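Local coordinates for protein putative 3-hydroxybutyryl-CoA dehydratase (Rhodopseudomonas palustris, PDB 3HIN) that probably acts as a lyase of the enoyl-CoA hydratase (crotonase) family, a putative 3-hydroxybutyryl-CoA dehydratase, at residues A9-D21 against N41-T53. Numbering follows the deposited sequence.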
loop_
_atom_site.group_PDB
_atom_site.type_symbol
_atom_site.label_atom_id
_atom_site.label_comp_id
_atom_site.label_asym_id
_atom_site.label_seq_id
_atom_site.Cartn_x
_atom_site.Cartn_y
_atom_site.Cartn_z
ATOM N N ALA A 9 -2.160 -25.132 7.566
ATOM C CA ALA A 9 -2.565 -26.303 8.416
ATOM C C ALA A 9 -4.019 -26.165 8.914
ATOM O O ALA A 9 -4.687 -27.203 9.159
ATOM C CB ALA A 9 -1.567 -26.499 9.597
ATOM N N ALA A 10 -4.478 -24.891 9.029
ATOM C CA ALA A 10 -5.864 -24.439 9.387
ATOM C C ALA A 10 -6.412 -24.794 10.792
ATOM O O ALA A 10 -6.226 -25.905 11.339
ATOM C CB ALA A 10 -6.914 -24.781 8.279
ATOM N N THR A 11 -7.109 -23.829 11.371
ATOM C CA THR A 11 -7.622 -23.982 12.736
ATOM C C THR A 11 -9.013 -24.607 12.683
ATOM O O THR A 11 -9.794 -24.362 11.734
ATOM C CB THR A 11 -7.555 -22.640 13.526
ATOM O OG1 THR A 11 -7.212 -21.578 12.615
ATOM C CG2 THR A 11 -6.432 -22.738 14.605
ATOM N N ILE A 12 -9.301 -25.463 13.655
ATOM C CA ILE A 12 -10.563 -26.160 13.591
ATOM C C ILE A 12 -11.707 -25.266 14.132
ATOM O O ILE A 12 -11.544 -24.642 15.170
ATOM C CB ILE A 12 -10.475 -27.550 14.325
ATOM C CG1 ILE A 12 -9.402 -28.439 13.659
ATOM C CG2 ILE A 12 -11.851 -28.228 14.367
ATOM C CD1 ILE A 12 -9.563 -28.686 12.051
ATOM N N ALA A 13 -12.865 -25.242 13.467
ATOM C CA ALA A 13 -13.977 -24.432 13.966
ATOM C C ALA A 13 -14.376 -24.925 15.351
ATOM O O ALA A 13 -14.345 -26.143 15.597
ATOM C CB ALA A 13 -15.140 -24.519 13.037
ATOM N N ASP A 14 -14.766 -23.987 16.231
ATOM C CA ASP A 14 -15.557 -24.321 17.443
ATOM C C ASP A 14 -17.001 -23.795 17.334
ATOM O O ASP A 14 -17.338 -22.718 17.835
ATOM C CB ASP A 14 -14.934 -23.756 18.725
ATOM C CG ASP A 14 -15.755 -24.095 19.999
ATOM O OD1 ASP A 14 -15.347 -23.676 21.089
ATOM O OD2 ASP A 14 -16.828 -24.743 19.938
ATOM N N PRO A 15 -17.845 -24.550 16.685
ATOM C CA PRO A 15 -19.205 -24.121 16.459
ATOM C C PRO A 15 -20.014 -23.855 17.766
ATOM O O PRO A 15 -21.091 -23.263 17.704
ATOM C CB PRO A 15 -19.825 -25.315 15.690
ATOM C CG PRO A 15 -18.946 -26.494 16.057
ATOM C CD PRO A 15 -17.573 -25.887 16.149
ATOM N N SER A 16 -19.523 -24.286 18.925
ATOM C CA SER A 16 -20.281 -24.068 20.140
ATOM C C SER A 16 -20.157 -22.615 20.524
ATOM O O SER A 16 -20.874 -22.166 21.404
ATOM C CB SER A 16 -19.770 -24.913 21.296
ATOM O OG SER A 16 -18.547 -24.338 21.820
ATOM N N THR A 17 -19.231 -21.875 19.892
ATOM C CA THR A 17 -19.052 -20.440 20.205
ATOM C C THR A 17 -20.028 -19.581 19.399
ATOM O O THR A 17 -19.909 -18.394 19.411
ATOM C CB THR A 17 -17.616 -19.915 19.859
ATOM O OG1 THR A 17 -17.375 -20.114 18.462
ATOM C CG2 THR A 17 -16.567 -20.639 20.658
ATOM N N LEU A 18 -20.981 -20.172 18.685
ATOM C CA LEU A 18 -21.846 -19.383 17.758
ATOM C C LEU A 18 -23.222 -19.963 17.949
ATOM O O LEU A 18 -23.311 -21.121 18.264
ATOM C CB LEU A 18 -21.444 -19.569 16.274
ATOM C CG LEU A 18 -20.129 -18.914 15.829
ATOM C CD1 LEU A 18 -19.934 -19.144 14.341
ATOM C CD2 LEU A 18 -20.023 -17.406 16.183
ATOM N N VAL A 19 -24.274 -19.157 17.809
ATOM C CA VAL A 19 -25.601 -19.677 17.743
ATOM C C VAL A 19 -26.233 -19.229 16.447
ATOM O O VAL A 19 -26.534 -18.035 16.275
ATOM C CB VAL A 19 -26.459 -19.167 18.909
ATOM C CG1 VAL A 19 -27.994 -19.404 18.569
ATOM C CG2 VAL A 19 -25.986 -19.801 20.265
ATOM N N VAL A 20 -26.459 -20.190 15.573
ATOM C CA VAL A 20 -26.837 -19.967 14.186
ATOM C C VAL A 20 -28.282 -20.405 13.929
ATOM O O VAL A 20 -28.647 -21.582 14.140
ATOM C CB VAL A 20 -25.941 -20.824 13.263
ATOM C CG1 VAL A 20 -26.294 -20.587 11.815
ATOM C CG2 VAL A 20 -24.452 -20.577 13.529
ATOM N N ASP A 21 -29.115 -19.494 13.458
ATOM C CA ASP A 21 -30.486 -19.896 13.090
ATOM C C ASP A 21 -30.778 -19.327 11.722
ATOM O O ASP A 21 -30.007 -18.555 11.189
ATOM C CB ASP A 21 -31.510 -19.379 14.108
ATOM C CG ASP A 21 -32.763 -20.242 14.177
ATOM O OD1 ASP A 21 -32.875 -21.302 13.491
ATOM O OD2 ASP A 21 -33.661 -19.836 14.932
ATOM N N ASN A 41 -11.828 -15.577 19.266
ATOM C CA ASN A 41 -10.659 -16.471 19.325
ATOM C C ASN A 41 -10.611 -17.276 18.051
ATOM O O ASN A 41 -11.545 -17.189 17.232
ATOM C CB ASN A 41 -10.690 -17.393 20.573
ATOM C CG ASN A 41 -11.851 -18.400 20.538
ATOM O OD1 ASN A 41 -12.650 -18.467 19.588
ATOM N ND2 ASN A 41 -11.922 -19.214 21.565
ATOM N N ASP A 42 -9.586 -18.090 17.869
ATOM C CA ASP A 42 -9.426 -18.736 16.554
ATOM C C ASP A 42 -10.539 -19.668 16.180
ATOM O O ASP A 42 -10.908 -19.738 15.026
ATOM C CB ASP A 42 -8.091 -19.455 16.373
ATOM C CG ASP A 42 -6.888 -18.504 16.485
ATOM O OD1 ASP A 42 -7.073 -17.308 16.225
ATOM O OD2 ASP A 42 -5.749 -18.946 16.845
ATOM N N GLY A 43 -11.115 -20.366 17.142
ATOM C CA GLY A 43 -12.137 -21.331 16.789
ATOM C C GLY A 43 -13.467 -20.617 16.507
ATOM O O GLY A 43 -14.314 -21.079 15.731
ATOM N N LEU A 44 -13.668 -19.470 17.130
ATOM C CA LEU A 44 -14.917 -18.788 16.873
ATOM C C LEU A 44 -14.825 -18.252 15.447
ATOM O O LEU A 44 -15.713 -18.476 14.656
ATOM C CB LEU A 44 -15.266 -17.728 17.907
ATOM C CG LEU A 44 -16.435 -16.778 17.557
ATOM C CD1 LEU A 44 -16.902 -16.115 18.797
ATOM C CD2 LEU A 44 -16.061 -15.688 16.530
ATOM N N MET A 45 -13.688 -17.642 15.149
ATOM C CA MET A 45 -13.391 -17.109 13.836
ATOM C C MET A 45 -13.472 -18.165 12.769
ATOM O O MET A 45 -14.039 -17.912 11.697
ATOM C CB MET A 45 -12.043 -16.362 13.870
ATOM C CG MET A 45 -12.152 -15.043 14.688
ATOM S SD MET A 45 -13.089 -13.751 13.777
ATOM C CE MET A 45 -11.735 -13.414 12.663
ATOM N N ALA A 46 -12.933 -19.355 13.040
ATOM C CA ALA A 46 -13.035 -20.463 12.071
ATOM C C ALA A 46 -14.481 -20.922 11.869
ATOM O O ALA A 46 -14.922 -21.160 10.728
ATOM C CB ALA A 46 -12.148 -21.612 12.461
ATOM N N ALA A 47 -15.229 -21.026 12.968
ATOM C CA ALA A 47 -16.661 -21.361 12.904
ATOM C C ALA A 47 -17.393 -20.308 12.105
ATOM O O ALA A 47 -18.263 -20.668 11.361
ATOM C CB ALA A 47 -17.313 -21.450 14.300
ATOM N N LEU A 48 -17.074 -19.032 12.340
ATOM C CA LEU A 48 -17.619 -17.908 11.569
ATOM C C LEU A 48 -17.366 -18.014 10.051
ATOM O O LEU A 48 -18.269 -17.944 9.261
ATOM C CB LEU A 48 -17.022 -16.586 12.084
ATOM C CG LEU A 48 -17.560 -15.292 11.477
ATOM C CD1 LEU A 48 -19.112 -15.301 11.558
ATOM C CD2 LEU A 48 -16.992 -13.991 12.182
ATOM N N LYS A 49 -16.134 -18.206 9.659
ATOM C CA LYS A 49 -15.812 -18.397 8.277
ATOM C C LYS A 49 -16.658 -19.515 7.647
ATOM O O LYS A 49 -17.172 -19.367 6.529
ATOM C CB LYS A 49 -14.351 -18.767 8.210
ATOM C CG LYS A 49 -13.745 -18.817 6.836
ATOM C CD LYS A 49 -12.234 -19.082 7.003
ATOM C CE LYS A 49 -11.681 -19.883 5.849
ATOM N NZ LYS A 49 -11.178 -18.884 4.850
ATOM N N ASP A 50 -16.780 -20.623 8.378
ATOM C CA ASP A 50 -17.620 -21.741 7.969
ATOM C C ASP A 50 -19.047 -21.324 7.698
ATOM O O ASP A 50 -19.579 -21.684 6.664
ATOM C CB ASP A 50 -17.635 -22.855 9.022
ATOM C CG ASP A 50 -16.432 -23.781 8.929
ATOM O OD1 ASP A 50 -15.567 -23.528 8.031
ATOM O OD2 ASP A 50 -16.339 -24.743 9.764
ATOM N N CYS A 51 -19.669 -20.586 8.621
ATOM C CA CYS A 51 -21.070 -20.178 8.414
ATOM C C CYS A 51 -21.210 -19.340 7.150
ATOM O O CYS A 51 -22.209 -19.432 6.482
ATOM C CB CYS A 51 -21.546 -19.287 9.525
ATOM S SG CYS A 51 -21.808 -20.143 10.983
ATOM N N LEU A 52 -20.213 -18.502 6.860
ATOM C CA LEU A 52 -20.221 -17.725 5.619
ATOM C C LEU A 52 -19.599 -18.441 4.387
ATOM O O LEU A 52 -19.379 -17.818 3.370
ATOM C CB LEU A 52 -19.572 -16.384 5.867
ATOM C CG LEU A 52 -19.973 -15.741 7.192
ATOM C CD1 LEU A 52 -18.992 -14.645 7.598
ATOM C CD2 LEU A 52 -21.363 -15.155 7.046
ATOM N N THR A 53 -19.330 -19.743 4.455
ATOM C CA THR A 53 -18.858 -20.435 3.244
ATOM C C THR A 53 -20.036 -21.214 2.652
ATOM O O THR A 53 -20.731 -21.906 3.381
ATOM C CB THR A 53 -17.619 -21.316 3.583
ATOM O OG1 THR A 53 -16.617 -20.437 4.113
ATOM C CG2 THR A 53 -17.027 -21.992 2.317
HETATM O O HOH W 1 -13.396 -21.893 21.930
#
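At the edge of the crotonase-fold sheet, the N-terminal arm and outer strand 18-23 pack on helix 42-51, the first helix of the chain, with L18 and A13 both touching A47. The 18-21 part of the strand and helix 42-51 run nearly parallel, 15° apart, with their axes 10.0 Å from each other. L18 CD1 presses on A47 CB at 3.5 Å, tight for two carbons, while its CD2 meets L44 CG, the two leucines crossing at about a right angle. Farther along, V20 CG2 touches C51 SG at 3.7 Å. A13 CB lies against A47 N, also at 3.5 Å. One backbone bond ties arm to helix: D14 N to G43 O, 3.0 Å and nearly straight at 171°, arriving on the opposite face of that carbonyl from A47 N. With CG anti to N (chi1 180°), the D14 carboxylate reaches forward over the turn, where OD2 takes S16 N in an Asx turn and also S16 OG; OD1 joins N41 ND2 through a water. Replacing D14 with an alanine would probably leave S16 without its acceptor and break the water link to N41, the helix N-cap. Polar bonds thus shape the turn, whereas grip along the helix is mainly apolar.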